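Centrosomal protein 120 (Oreochromis niloticus, PDB 6EWH) is a centriole and basal-body protein that probably acts in cilium formation, the part described here being its second C2 domain. Local coordinates at residues Leu138-Ala143 and Thr177-Val183; Gln107-Ile112 and Thr124-Leu128; Ala40-Glu44 and Phe76-Pro82; Tyr64-Asn69 and Ala89-Ile93; Lys101-Ser105 and Leu128-Gly133. The protein carries 1 engineered substitution. All coordinates share one frame; numbering follows the deposited sequence. Where two conformers were deposited one is given.

Contact 1 of 5, residues Leu138-Ala143 and Thr177-Val183; sequences LDNKAA and TLRREEV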
# COMPACT_ATOMS: atom_id res chain seq x y z
N LEU A 138 9.37 -11.25 -15.23
CA LEU A 138 8.73 -12.00 -14.15
C LEU A 138 9.10 -13.48 -14.15
O LEU A 138 8.91 -14.14 -13.13
CB LEU A 138 7.21 -11.86 -14.24
CG LEU A 138 6.69 -10.48 -13.83
CD1 LEU A 138 5.24 -10.36 -14.24
CD2 LEU A 138 6.87 -10.24 -12.33
N ASP A 139 9.60 -14.02 -15.26
CA ASP A 139 10.04 -15.41 -15.21
C ASP A 139 11.28 -15.57 -14.34
O ASP A 139 11.54 -16.67 -13.85
CB ASP A 139 10.34 -15.94 -16.60
CG ASP A 139 9.11 -16.03 -17.48
OD1 ASP A 139 7.98 -15.90 -16.97
OD2 ASP A 139 9.28 -16.26 -18.69
N ASN A 140 12.04 -14.49 -14.16
CA ASN A 140 13.33 -14.57 -13.49
C ASN A 140 13.43 -13.75 -12.22
O ASN A 140 14.18 -14.14 -11.32
CB ASN A 140 14.46 -14.15 -14.45
CG ASN A 140 14.54 -15.04 -15.67
OD1 ASN A 140 14.87 -16.23 -15.55
ND2 ASN A 140 14.23 -14.49 -16.84
N LYS A 141 12.72 -12.63 -12.10
CA LYS A 141 12.90 -11.81 -10.91
C LYS A 141 11.60 -11.13 -10.52
O LYS A 141 10.73 -10.87 -11.35
CB LYS A 141 14.04 -10.80 -11.06
CG LYS A 141 13.96 -9.89 -12.26
CD LYS A 141 15.13 -8.93 -12.25
CE LYS A 141 15.12 -8.01 -13.46
NZ LYS A 141 16.22 -7.01 -13.39
N ALA A 142 11.50 -10.84 -9.22
CA ALA A 142 10.42 -10.00 -8.72
C ALA A 142 10.59 -8.58 -9.25
O ALA A 142 11.69 -8.14 -9.56
CB ALA A 142 10.45 -9.98 -7.19
N ALA A 143 9.47 -7.88 -9.37
CA ALA A 143 9.46 -6.47 -9.72
C ALA A 143 8.96 -5.67 -8.52
O ALA A 143 7.95 -6.04 -7.91
CB ALA A 143 8.52 -6.22 -10.91
N THR A 177 5.36 -5.07 -4.61
CA THR A 177 6.12 -6.06 -5.36
C THR A 177 5.19 -7.05 -6.05
O THR A 177 4.16 -7.44 -5.49
CB THR A 177 7.07 -6.82 -4.40
OG1 THR A 177 8.08 -5.93 -3.92
CG2 THR A 177 7.75 -8.02 -5.08
N LEU A 178 5.54 -7.43 -7.27
CA LEU A 178 4.87 -8.51 -7.98
C LEU A 178 5.90 -9.56 -8.34
O LEU A 178 6.99 -9.22 -8.82
CB LEU A 178 4.20 -7.97 -9.25
CG LEU A 178 3.50 -9.01 -10.12
CD1 LEU A 178 2.28 -9.60 -9.41
CD2 LEU A 178 3.11 -8.43 -11.46
N ARG A 179 5.58 -10.83 -8.09
CA ARG A 179 6.51 -11.89 -8.49
C ARG A 179 5.72 -13.16 -8.79
O ARG A 179 4.62 -13.36 -8.28
CB ARG A 179 7.53 -12.17 -7.38
CG ARG A 179 6.92 -12.65 -6.08
CD ARG A 179 7.96 -12.77 -4.98
NE ARG A 179 7.35 -13.22 -3.73
CZ ARG A 179 7.05 -14.48 -3.46
NH1 ARG A 179 7.29 -15.44 -4.35
NH2 ARG A 179 6.49 -14.79 -2.29
N ARG A 180 6.31 -14.01 -9.63
CA ARG A 180 5.82 -15.38 -9.71
C ARG A 180 6.01 -16.04 -8.36
O ARG A 180 6.98 -15.77 -7.64
CB ARG A 180 6.60 -16.16 -10.77
CG ARG A 180 6.22 -15.82 -12.19
CD ARG A 180 6.90 -16.80 -13.15
NE ARG A 180 6.60 -16.59 -14.57
CZ ARG A 180 5.49 -17.00 -15.17
NH1 ARG A 180 4.55 -17.63 -14.49
NH2 ARG A 180 5.31 -16.78 -16.47
N GLU A 181 5.05 -16.89 -7.99
CA GLU A 181 5.09 -17.47 -6.66
C GLU A 181 6.35 -18.29 -6.44
O GLU A 181 6.89 -18.32 -5.33
CB GLU A 181 3.84 -18.32 -6.44
CG GLU A 181 3.73 -18.86 -5.03
CD GLU A 181 2.33 -19.27 -4.71
OE1 GLU A 181 1.87 -20.29 -5.27
OE2 GLU A 181 1.68 -18.57 -3.91
N GLU A 182 6.85 -18.94 -7.49
CA GLU A 182 8.05 -19.75 -7.40
C GLU A 182 9.35 -18.94 -7.51
O GLU A 182 10.43 -19.52 -7.39
CB GLU A 182 8.02 -20.88 -8.43
CG GLU A 182 8.25 -20.43 -9.87
CD GLU A 182 6.98 -19.99 -10.58
OE1 GLU A 182 5.97 -19.71 -9.90
OE2 GLU A 182 6.99 -19.94 -11.83
N VAL A 183 9.27 -17.63 -7.73
CA VAL A 183 10.44 -16.77 -7.81
C VAL A 183 10.58 -16.07 -6.47
O VAL A 183 9.74 -15.25 -6.10
CB VAL A 183 10.34 -15.77 -8.97
CG1 VAL A 183 11.48 -14.77 -8.92
CG2 VAL A 183 10.34 -16.51 -10.29
O HOH W 1 8.73 -12.99 -10.70

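Contact 2 of 5, residues Gln107-Ile112 and Thr124-Leu128; sequences QPSLQI and TDVSL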
# COMPACT_ATOMS: atom_id res chain seq x y z
N GLN A 107 -5.31 -0.74 -13.03
CA GLN A 107 -5.94 -0.52 -11.74
C GLN A 107 -5.74 0.91 -11.27
O GLN A 107 -4.74 1.55 -11.61
CB GLN A 107 -5.34 -1.47 -10.69
CG GLN A 107 -5.65 -2.93 -10.98
CD GLN A 107 -7.11 -3.15 -11.36
OE1 GLN A 107 -7.99 -3.06 -10.51
NE2 GLN A 107 -7.37 -3.42 -12.64
N PRO A 108 -6.69 1.43 -10.50
CA PRO A 108 -6.47 2.72 -9.84
C PRO A 108 -5.40 2.56 -8.77
O PRO A 108 -5.08 1.46 -8.33
CB PRO A 108 -7.83 3.03 -9.20
CG PRO A 108 -8.41 1.68 -8.94
CD PRO A 108 -7.96 0.81 -10.08
N SER A 109 -4.83 3.69 -8.37
CA SER A 109 -3.77 3.63 -7.37
C SER A 109 -4.28 3.06 -6.05
O SER A 109 -5.46 3.18 -5.69
CB SER A 109 -3.16 5.01 -7.14
OG SER A 109 -2.31 5.37 -8.21
N LEU A 110 -3.38 2.38 -5.36
CA LEU A 110 -3.64 1.97 -3.99
C LEU A 110 -3.64 3.22 -3.11
O LEU A 110 -2.76 4.07 -3.24
CB LEU A 110 -2.51 1.04 -3.58
CG LEU A 110 -2.50 0.33 -2.24
CD1 LEU A 110 -3.57 -0.73 -2.24
CD2 LEU A 110 -1.14 -0.30 -2.04
N GLN A 111 -4.65 3.35 -2.25
CA GLN A 111 -4.73 4.47 -1.32
C GLN A 111 -4.46 3.96 0.09
O GLN A 111 -5.27 3.24 0.67
CB GLN A 111 -6.07 5.20 -1.42
CG GLN A 111 -6.11 6.21 -2.55
CD GLN A 111 -7.42 6.97 -2.61
OE1 GLN A 111 -8.49 6.42 -2.34
NE2 GLN A 111 -7.34 8.25 -2.95
N ILE A 112 -3.31 4.33 0.63
CA ILE A 112 -2.93 3.89 1.98
C ILE A 112 -3.23 5.03 2.94
O ILE A 112 -2.75 6.15 2.75
CB ILE A 112 -1.45 3.48 2.04
CG1 ILE A 112 -1.19 2.32 1.07
CG2 ILE A 112 -1.08 3.13 3.48
CD1 ILE A 112 0.27 1.97 0.95
N THR A 124 -2.08 8.39 0.97
CA THR A 124 -1.14 8.58 -0.12
C THR A 124 -1.49 7.59 -1.23
O THR A 124 -2.02 6.51 -0.98
CB THR A 124 0.32 8.44 0.35
OG1 THR A 124 1.20 8.89 -0.69
CG2 THR A 124 0.65 7.00 0.70
N ASP A 125 -1.22 8.00 -2.47
CA ASP A 125 -1.51 7.21 -3.65
C ASP A 125 -0.27 6.43 -4.05
O ASP A 125 0.80 7.02 -4.27
CB ASP A 125 -1.84 8.14 -4.82
CG ASP A 125 -3.29 8.57 -4.84
OD1 ASP A 125 -3.88 8.71 -3.76
OD2 ASP A 125 -3.83 8.76 -5.95
N VAL A 126 -0.41 5.12 -4.20
CA VAL A 126 0.68 4.24 -4.61
C VAL A 126 0.26 3.57 -5.92
O VAL A 126 -0.71 2.81 -5.95
CB VAL A 126 1.02 3.21 -3.54
CG1 VAL A 126 2.15 2.34 -4.01
CG2 VAL A 126 1.39 3.92 -2.24
N SER A 127 0.99 3.86 -6.99
CA SER A 127 0.56 3.42 -8.31
C SER A 127 0.80 1.93 -8.48
O SER A 127 1.92 1.45 -8.29
CB SER A 127 1.32 4.19 -9.37
OG SER A 127 0.97 3.74 -10.67
N LEU A 128 -0.25 1.19 -8.84
CA LEU A 128 -0.04 -0.18 -9.28
C LEU A 128 0.37 -0.23 -10.74
O LEU A 128 1.10 -1.14 -11.14
CB LEU A 128 -1.28 -1.03 -9.05
CG LEU A 128 -1.69 -1.21 -7.59
CD1 LEU A 128 -2.99 -1.98 -7.51
CD2 LEU A 128 -0.60 -1.92 -6.81
O HOH W 2 -2.33 2.38 -10.43

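Contact 3 of 5, residues Ala40-Glu44 and Phe76-Pro82; sequences ATKLE and FHNLLSP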
# COMPACT_ATOMS: atom_id res chain seq x y z
N ALA A 40 8.01 5.62 8.60
CA ALA A 40 7.31 6.88 8.40
C ALA A 40 8.04 7.98 9.15
O ALA A 40 8.77 7.72 10.11
CB ALA A 40 5.87 6.81 8.90
N THR A 41 7.83 9.22 8.71
CA THR A 41 8.33 10.35 9.47
C THR A 41 7.42 11.55 9.26
O THR A 41 6.58 11.60 8.36
CB THR A 41 9.81 10.67 9.21
OG1 THR A 41 10.27 11.62 10.18
CG2 THR A 41 10.01 11.25 7.83
N LYS A 42 7.55 12.50 10.20
CA LYS A 42 6.78 13.75 10.21
C LYS A 42 5.26 13.54 10.28
O LYS A 42 4.49 14.40 9.85
CB LYS A 42 7.15 14.68 9.05
CG LYS A 42 8.62 15.04 8.99
CD LYS A 42 9.06 15.81 10.24
CE LYS A 42 10.54 16.15 10.19
NZ LYS A 42 11.00 16.82 11.42
N LEU A 43 4.82 12.40 10.83
CA LEU A 43 3.39 12.14 10.90
C LEU A 43 2.65 13.11 11.81
O LEU A 43 1.44 13.30 11.64
CB LEU A 43 3.13 10.70 11.36
CG LEU A 43 3.71 9.60 10.48
CD1 LEU A 43 3.23 8.25 11.03
CD2 LEU A 43 3.31 9.76 9.00
N GLU A 44 3.36 13.74 12.76
CA GLU A 44 2.69 14.62 13.71
C GLU A 44 2.04 15.81 13.03
O GLU A 44 1.11 16.40 13.59
CB GLU A 44 3.66 15.08 14.80
CG GLU A 44 4.69 16.08 14.32
CD GLU A 44 5.92 15.44 13.69
OE1 GLU A 44 5.93 14.21 13.52
OE2 GLU A 44 6.88 16.18 13.37
N PHE A 76 0.17 1.31 16.46
CA PHE A 76 1.31 1.92 17.15
C PHE A 76 0.88 3.22 17.82
O PHE A 76 -0.08 3.87 17.41
CB PHE A 76 2.52 2.11 16.22
CG PHE A 76 2.28 3.06 15.07
CD1 PHE A 76 1.60 2.64 13.94
CD2 PHE A 76 2.76 4.36 15.11
CE1 PHE A 76 1.39 3.51 12.88
CE2 PHE A 76 2.55 5.23 14.05
CZ PHE A 76 1.87 4.80 12.94
N HIS A 77 1.63 3.62 18.85
CA HIS A 77 1.28 4.79 19.64
C HIS A 77 2.17 6.00 19.36
O HIS A 77 1.69 7.13 19.44
CB HIS A 77 1.34 4.45 21.14
CG HIS A 77 1.21 5.64 22.04
ND1 HIS A 77 0.11 6.47 22.03
CD2 HIS A 77 2.04 6.13 22.99
CE1 HIS A 77 0.27 7.43 22.93
NE2 HIS A 77 1.43 7.24 23.53
N ASN A 78 3.43 5.77 19.02
CA ASN A 78 4.42 6.85 18.93
C ASN A 78 4.34 7.50 17.55
O ASN A 78 5.07 7.15 16.62
CB ASN A 78 5.81 6.30 19.21
CG ASN A 78 6.81 7.39 19.55
OD1 ASN A 78 6.65 8.54 19.14
ND2 ASN A 78 7.85 7.03 20.30
N LEU A 79 3.44 8.46 17.43
CA LEU A 79 3.27 9.14 16.14
C LEU A 79 4.44 10.07 15.84
O LEU A 79 4.88 10.18 14.68
CB LEU A 79 1.95 9.91 16.13
CG LEU A 79 1.50 10.31 14.73
CD1 LEU A 79 1.05 9.07 13.96
CD2 LEU A 79 0.38 11.31 14.82
N LEU A 80 4.95 10.76 16.86
CA LEU A 80 6.07 11.68 16.66
C LEU A 80 7.36 10.94 16.33
O LEU A 80 8.20 11.46 15.58
CB LEU A 80 6.24 12.55 17.90
CG LEU A 80 7.36 13.60 17.91
CD1 LEU A 80 7.21 14.54 16.72
CD2 LEU A 80 7.37 14.39 19.22
N SER A 81 7.55 9.74 16.85
CA SER A 81 8.75 8.95 16.59
C SER A 81 8.31 7.52 16.28
O SER A 81 8.37 6.64 17.15
CB SER A 81 9.74 9.01 17.75
OG SER A 81 11.01 8.54 17.33
N PRO A 82 7.86 7.26 15.05
CA PRO A 82 7.17 6.00 14.75
C PRO A 82 8.01 4.79 15.10
O PRO A 82 9.20 4.72 14.82
CB PRO A 82 6.93 6.09 13.24
CG PRO A 82 6.78 7.55 13.00
CD PRO A 82 7.82 8.19 13.91
O HOH W 3 8.35 12.87 13.05
O HOH W 4 6.38 10.69 12.52

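Contact 4 of 5, residues Tyr64-Asn69 and Ala89-Ile93; sequences YSLLGN and ASVRI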
# COMPACT_ATOMS: atom_id res chain seq x y z
N TYR A 64 -5.45 -0.11 3.94
CA TYR A 64 -5.62 -0.02 2.50
C TYR A 64 -6.42 -1.21 2.01
O TYR A 64 -6.52 -2.24 2.69
CB TYR A 64 -4.29 0.08 1.75
CG TYR A 64 -3.29 -1.00 2.08
CD1 TYR A 64 -2.40 -0.82 3.13
CD2 TYR A 64 -3.20 -2.16 1.33
CE1 TYR A 64 -1.46 -1.80 3.44
CE2 TYR A 64 -2.27 -3.13 1.61
CZ TYR A 64 -1.40 -2.95 2.66
OH TYR A 64 -0.47 -3.92 2.96
N SER A 65 -7.00 -1.05 0.83
CA SER A 65 -7.72 -2.11 0.14
C SER A 65 -6.83 -2.64 -0.97
O SER A 65 -6.43 -1.89 -1.86
CB SER A 65 -9.01 -1.54 -0.44
OG SER A 65 -9.74 -2.55 -1.10
N LEU A 66 -6.50 -3.93 -0.90
CA LEU A 66 -5.65 -4.58 -1.90
C LEU A 66 -6.50 -5.60 -2.64
O LEU A 66 -6.88 -6.62 -2.06
CB LEU A 66 -4.43 -5.23 -1.24
CG LEU A 66 -3.45 -5.94 -2.19
CD1 LEU A 66 -2.82 -4.98 -3.17
CD2 LEU A 66 -2.38 -6.65 -1.40
N LEU A 67 -6.82 -5.29 -3.89
CA LEU A 67 -7.72 -6.11 -4.71
C LEU A 67 -9.00 -6.49 -3.96
O LEU A 67 -9.43 -7.64 -3.94
CB LEU A 67 -7.01 -7.34 -5.29
CG LEU A 67 -5.80 -7.06 -6.18
CD1 LEU A 67 -5.31 -8.36 -6.81
CD2 LEU A 67 -6.11 -6.03 -7.24
N GLY A 68 -9.60 -5.50 -3.31
CA GLY A 68 -10.84 -5.74 -2.59
C GLY A 68 -10.70 -6.35 -1.21
O GLY A 68 -11.72 -6.65 -0.58
N ASN A 69 -9.48 -6.53 -0.72
CA ASN A 69 -9.25 -7.04 0.62
C ASN A 69 -8.90 -5.90 1.56
O ASN A 69 -7.95 -5.15 1.30
CB ASN A 69 -8.09 -8.04 0.61
CG ASN A 69 -8.40 -9.27 -0.20
OD1 ASN A 69 -9.07 -10.18 0.28
ND2 ASN A 69 -7.94 -9.30 -1.45
N ALA A 89 1.66 -7.21 3.57
CA ALA A 89 0.45 -7.97 3.29
C ALA A 89 0.54 -8.42 1.85
O ALA A 89 0.98 -7.66 0.98
CB ALA A 89 -0.82 -7.13 3.47
N SER A 90 0.16 -9.67 1.59
CA SER A 90 0.30 -10.27 0.26
C SER A 90 -0.98 -11.00 -0.12
O SER A 90 -1.63 -11.59 0.74
CB SER A 90 1.42 -11.33 0.27
OG SER A 90 2.66 -10.82 0.73
N VAL A 91 -1.30 -10.99 -1.42
CA VAL A 91 -2.38 -11.80 -1.97
C VAL A 91 -1.82 -12.70 -3.05
O VAL A 91 -0.86 -12.35 -3.75
CB VAL A 91 -3.54 -10.94 -2.51
CG1 VAL A 91 -4.24 -10.21 -1.37
CG2 VAL A 91 -3.03 -9.94 -3.57
N ARG A 92 -2.43 -13.87 -3.21
CA ARG A 92 -2.06 -14.79 -4.26
C ARG A 92 -2.98 -14.62 -5.45
O ARG A 92 -4.20 -14.46 -5.30
CB ARG A 92 -2.14 -16.24 -3.76
CG ARG A 92 -1.14 -16.56 -2.67
CD ARG A 92 -1.36 -17.99 -2.15
NE ARG A 92 -0.84 -18.98 -3.08
CZ ARG A 92 -1.37 -20.18 -3.29
NH1 ARG A 92 -2.48 -20.53 -2.66
NH2 ARG A 92 -0.80 -21.01 -4.15
N ILE A 93 -2.40 -14.64 -6.65
CA ILE A 93 -3.13 -14.42 -7.88
C ILE A 93 -2.82 -15.56 -8.84
O ILE A 93 -1.65 -15.89 -9.06
CB ILE A 93 -2.78 -13.05 -8.51
CG1 ILE A 93 -3.15 -11.91 -7.57
CG2 ILE A 93 -3.50 -12.87 -9.85
CD1 ILE A 93 -2.53 -10.58 -7.95

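Contact 5 of 5, residues Lys101-Ser105 and Leu128-Gly133; sequences KAFLS and LSALAG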
# COMPACT_ATOMS: atom_id res chain seq x y z
N LYS A 101 -0.25 -8.43 -15.86
CA LYS A 101 0.42 -7.16 -16.10
C LYS A 101 -0.56 -6.14 -16.67
O LYS A 101 -0.60 -4.99 -16.23
CB LYS A 101 1.62 -7.38 -17.03
CG LYS A 101 2.57 -6.21 -17.20
CD LYS A 101 3.69 -6.57 -18.18
CE LYS A 101 4.78 -5.50 -18.27
NZ LYS A 101 4.31 -4.21 -18.84
N ALA A 102 -1.38 -6.56 -17.64
CA ALA A 102 -2.40 -5.67 -18.19
C ALA A 102 -3.41 -5.27 -17.11
O ALA A 102 -3.75 -4.08 -16.98
CB ALA A 102 -3.10 -6.36 -19.36
N PHE A 103 -3.87 -6.23 -16.32
CA PHE A 103 -4.80 -5.94 -15.23
C PHE A 103 -4.24 -4.87 -14.30
O PHE A 103 -4.90 -3.87 -14.01
CB PHE A 103 -5.12 -7.22 -14.46
CG PHE A 103 -5.88 -7.00 -13.18
CD1 PHE A 103 -7.24 -6.79 -13.19
CD2 PHE A 103 -5.22 -7.04 -11.95
CE1 PHE A 103 -7.94 -6.62 -11.99
CE2 PHE A 103 -5.92 -6.85 -10.76
CZ PHE A 103 -7.28 -6.64 -10.79
N LEU A 104 -3.00 -5.07 -13.82
CA LEU A 104 -2.43 -4.10 -12.88
C LEU A 104 -2.24 -2.74 -13.53
O LEU A 104 -2.45 -1.71 -12.88
CB LEU A 104 -1.12 -4.63 -12.32
CG LEU A 104 -1.32 -5.81 -11.38
CD1 LEU A 104 0.03 -6.40 -11.02
CD2 LEU A 104 -2.07 -5.38 -10.13
N SER A 105 -1.84 -2.72 -14.81
CA SER A 105 -1.68 -1.45 -15.51
C SER A 105 -2.99 -0.67 -15.56
O SER A 105 -2.95 0.56 -15.69
CB SER A 105 -1.13 -1.68 -16.93
OG SER A 105 -2.14 -2.10 -17.83
N LEU A 128 -0.25 1.19 -8.84
CA LEU A 128 -0.04 -0.18 -9.28
C LEU A 128 0.37 -0.23 -10.74
O LEU A 128 1.10 -1.14 -11.14
CB LEU A 128 -1.28 -1.03 -9.05
CG LEU A 128 -1.69 -1.21 -7.59
CD1 LEU A 128 -2.99 -1.98 -7.51
CD2 LEU A 128 -0.60 -1.92 -6.81
N SER A 129 -0.10 0.73 -11.56
CA SER A 129 0.32 0.75 -12.95
C SER A 129 1.82 0.99 -13.08
O SER A 129 2.45 0.46 -14.01
CB SER A 129 -0.47 1.80 -13.74
OG SER A 129 -0.21 3.10 -13.26
N ALA A 130 2.40 1.77 -12.17
CA ALA A 130 3.85 1.95 -12.18
C ALA A 130 4.56 0.62 -11.99
O ALA A 130 5.56 0.33 -12.65
CB ALA A 130 4.27 2.92 -11.07
N LEU A 131 4.02 -0.22 -11.10
CA LEU A 131 4.60 -1.53 -10.85
C LEU A 131 4.45 -2.42 -12.07
O LEU A 131 5.40 -3.11 -12.47
CB LEU A 131 3.91 -2.16 -9.64
CG LEU A 131 4.24 -3.63 -9.39
CD1 LEU A 131 5.74 -3.83 -9.15
CD2 LEU A 131 3.43 -4.15 -8.21
N ALA A 132 3.26 -2.42 -12.68
CA ALA A 132 3.06 -3.19 -13.90
C ALA A 132 4.05 -2.78 -14.98
O ALA A 132 4.57 -3.63 -15.72
CB ALA A 132 1.62 -3.00 -14.40
N GLY A 133 4.34 -1.48 -15.07
CA GLY A 133 5.23 -0.99 -16.11
C GLY A 133 6.64 -1.53 -16.02
O GLY A 133 7.34 -1.64 -17.04
O HOH W 5 6.27 -2.29 -19.38

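Contact 1 of 5, residues Leu138-Ala143 and Thr177-Val183
Ala143 and Leu178 form the strand-paired, tightly packed end of this contact. Ala143 N gives a nearly straight bond to Leu178 O at 2.9 Å (177°), and Leu178 N answers to Ala143 O. Ala142 CB packs on Arg179 CB at 3.7 Å. Leu138 crosses Leu178 at about a right angle, CD1 to CD2 at 4.0 Å, and helix 97-105 covers this buried side. Val183 reaches the loop with its two methyl groups; CG1 lies 3.7 Å from Asn140 O.

The other side is looser and faces solvent. A water accepts from Arg180 N and donates to Leu138 O, bridging the two backbones. Beyond it the extended Arg180 chain runs alongside Asp139. Its NE and NH2 grip Asp139 side-on in a salt bridge, both on OD1 at 2.9 Å and from the same face of the carboxylate. The two planes are 36° apart. Arg180 NH1 also pairs with Asp29, and Asp139 OD2 with Lys97. A methionine at Arg180 has no charge to offer, and would probably leave Asp139 OD1 without these two donors and Asp29 without this mate.

A type I turn, Arg180 to Val183, follows the strand. The register is that of an antiparallel bridge joining edge strand 143-150 to strand 171-180 in the C2 beta-sandwich.

Contact 2 of 5, residues Gln107-Ile112 and Thr124-Leu128
Leu110 pairs with Val126, and Ile112 with Thr124, as the two antiparallel hydrogen-bonded pairs of this contact. Leu110 N reaches Val126 O at 2.8 Å, bent at 141°, and Val126 N returns to Leu110 O at 2.7 Å. The bonds of the second pair join Ile112 N to Thr124 O and Thr124 N to Ile112 O. Gln111 and Asp125 form the non-hydrogen-bonded pair between them. Here CA-H...O contacts fill the gap: Gln111 CA meets Thr124 O, and Asp125 CA meets Leu110 O, each at 3.4 Å.

Apolar contacts lie on the face of Leu110, Ile112 and Val126. Leu110 CB touches Val126 CB at 4.1 Å. Ile112 has CG1 anti to its carbonyl carbon (chi1 -60°) and an extended chain, which lays CD1 against Val126 CG2 at 3.9 Å. Past the strands, Leu128 CD1 rests on Gln107 CB.

Gln111 and Asp125 occupy the exposed face. They lie side by side, pointing the same way, with amide and carboxylate planes 73° apart. Gln111 was modelled in two conformers, so its end is less certain. Past the strand ends, Ser109 OG sits 3.5 Å from Ser127 CA. A water there donates to Gln107 O and accepts weakly from Leu128 N. Ser127 is the N-cap of the next helix; its OG accepts from Ala130 N and also hydrogen-bonds Ser129 OG.

The pairing forms the open end of hairpin 110-116/119-126. Strand 60-66 flanks it through Tyr64, and strands 143-150 and 171-180 cover the apolar face with Phe149, Leu172, Val174 and Val176. Helices 97-105 and 128-133 adjoin its open end.

Contact 3 of 5, residues Ala40-Glu44 and Phe76-Pro82
Leu43 packs against Leu79, Pro82 and Phe76 where two loops meet at one end of the C2 beta-sandwich. Residues 40-44 leave strand 29-41 and enter a 3-10 turn. Residues 76-82 belong to the loop that leads to strand 87-95.

The apolar contacts centre on Leu43. Its chain crosses that of Leu79 at about a right angle, with CB 3.7 Å from Leu79 CD1. Leu43 CD1 touches the same methyl group and also approaches Pro82 CG. The same CD1 comes to the edge of the Phe76 ring, near the ring plane, at 4.2 Å from CZ. Pro82 CG lies 3.5 Å from Ala40 O, so the proline ring rests against the last part of the strand. Leu79 and Phe76 go on to touch Phe60 of the opposite sheet.

Water carries the polar link between the loops. One water accepts from Leu43 N and donates to Leu79 O at 2.7 Å. A second accepts from Lys42 N and donates to Leu80 O and to Glu44 OE1. The two waters thus tie backbone N-H groups of 42-43 to carbonyls of 79-80.

Within the second loop, Asn78 OD1 accepts from Ser81 N at 2.7 Å, with the donor above the carbonyl plane. This is an Asx motif, at the bend before Pro82.

The last contact is a mixed one. Glu44 CG stands between the backbone N and the carbonyl carbon (chi1 72°), and the chain bends at chi2 (-85°). This folds the carboxylate across the exposed Leu80, so that Glu44 CD lies 3.4 Å from Leu80 CD1.

Contact 4 of 5, residues Tyr64-Asn69 and Ala89-Ile93
Tyr64 OH lies 3.3 Å from Ala89 CB, at one end of a line of side-chain contacts. Tyr64 CG stands between the backbone N and the carbonyl carbon (chi1 53°), which carries the hydroxyl across to that methyl group. Further along, Leu66 CD2 meets Val91 CG2 at 4.0 Å, and its distance to Val91 CG1 is much the same. Leu67 crosses Ile93 at about a right angle, CD1 to CD1 at 3.7 Å. Asn69 crosses Val91 at a slant, ND2 3.8 Å from CG1.

These contacts join the two sheets of the C2 beta-sandwich. Strand 64-66 belongs to the four-stranded sheet and strand 89-93 to the six-stranded one. Their axes come within 9.4 Å of each other at 21°, a separation bridged here by side chains.

A type I' turn from Leu66 to Asn69 sets the position of Leu67 and Asn69. Leu66 O accepts from both Asn69 N and Asn69 ND2, each at 2.9 Å. The side-chain bond runs in the amide plane and fixes the rotation of that group. A valine at Asn69 lacks the amide, and would probably leave Leu66 O with one donor fewer and the turn less firmly held. Gly68 follows Leu67 with positive phi, where a CB would strike the preceding carbonyl. Farther out, His19 touches Val91 and Asn69, while Phe103 of helix 97-105 packs on Leu67.

Contact 5 of 5, residues Lys101-Ser105 and Leu128-Gly133
Lys101 NZ gives a bond of 2.8 Å to a water and a weak one of 3.2 Å to Ala132 O. The same water donates to Gly133 O at 2.7 Å, so the ammonium serves two neighbouring carbonyls, one directly and one through water. The lysine chain runs anti from the backbone N (chi1 -170°) and stays extended until it turns at chi4 (-66°). This lays CE beside Ala132 O.

Below the lysine the packing is close and mostly apolar. Ala132 CB fits against the other helix, 3.5 Å from Ser105 N and 3.8 Å from Leu104 CB. Ser105 CB also touches it. Deeper in, Leu104 CD2 faces Leu128 CD1 at 4.4 Å. Toward the surface, Ser129 CB lies 3.4 Å from Ser105 O. Ser105 OG turns back to its own helix and donates to Ala102 O.

The axes of segments 101-105 and 128-133 run roughly antiparallel (148°) and approach to 7.8 Å. Both helices lie in connections of the C2 beta-sandwich, and Leu104 and Leu131 reach Leu33 and Leu178 of its six-stranded sheet.

The small side chains of Ala132, Ser105 and Ser129 are consistent with this close approach. The pairing therefore rests mainly on fit, with a single charged, partly water-mediated link at its rim.

Contact 3 lies at one end of the C2 domain, and contacts 1 and 5 lie on the other side of its centre. The centres of contacts 1 and 3 are 33 Å apart, yet both reach the six-stranded sheet through the neighbouring strands 171-180 and 29-41. Contact 4 spans the sandwich and touches three others: contact 1 by the Glu181-Arg92 salt bridge, contact 2 through Tyr64 and Leu110, and contact 5 through Leu67 and Phe103. Contact 5 also packs on contact 1 through Leu131 and Leu104. Along the chain, contacts 3 and 4 interleave, contact 2 lies within the span of contact 5 and shares Leu128 with it, and contact 1 closes last. Distant segments are thus gathered into one compact domain.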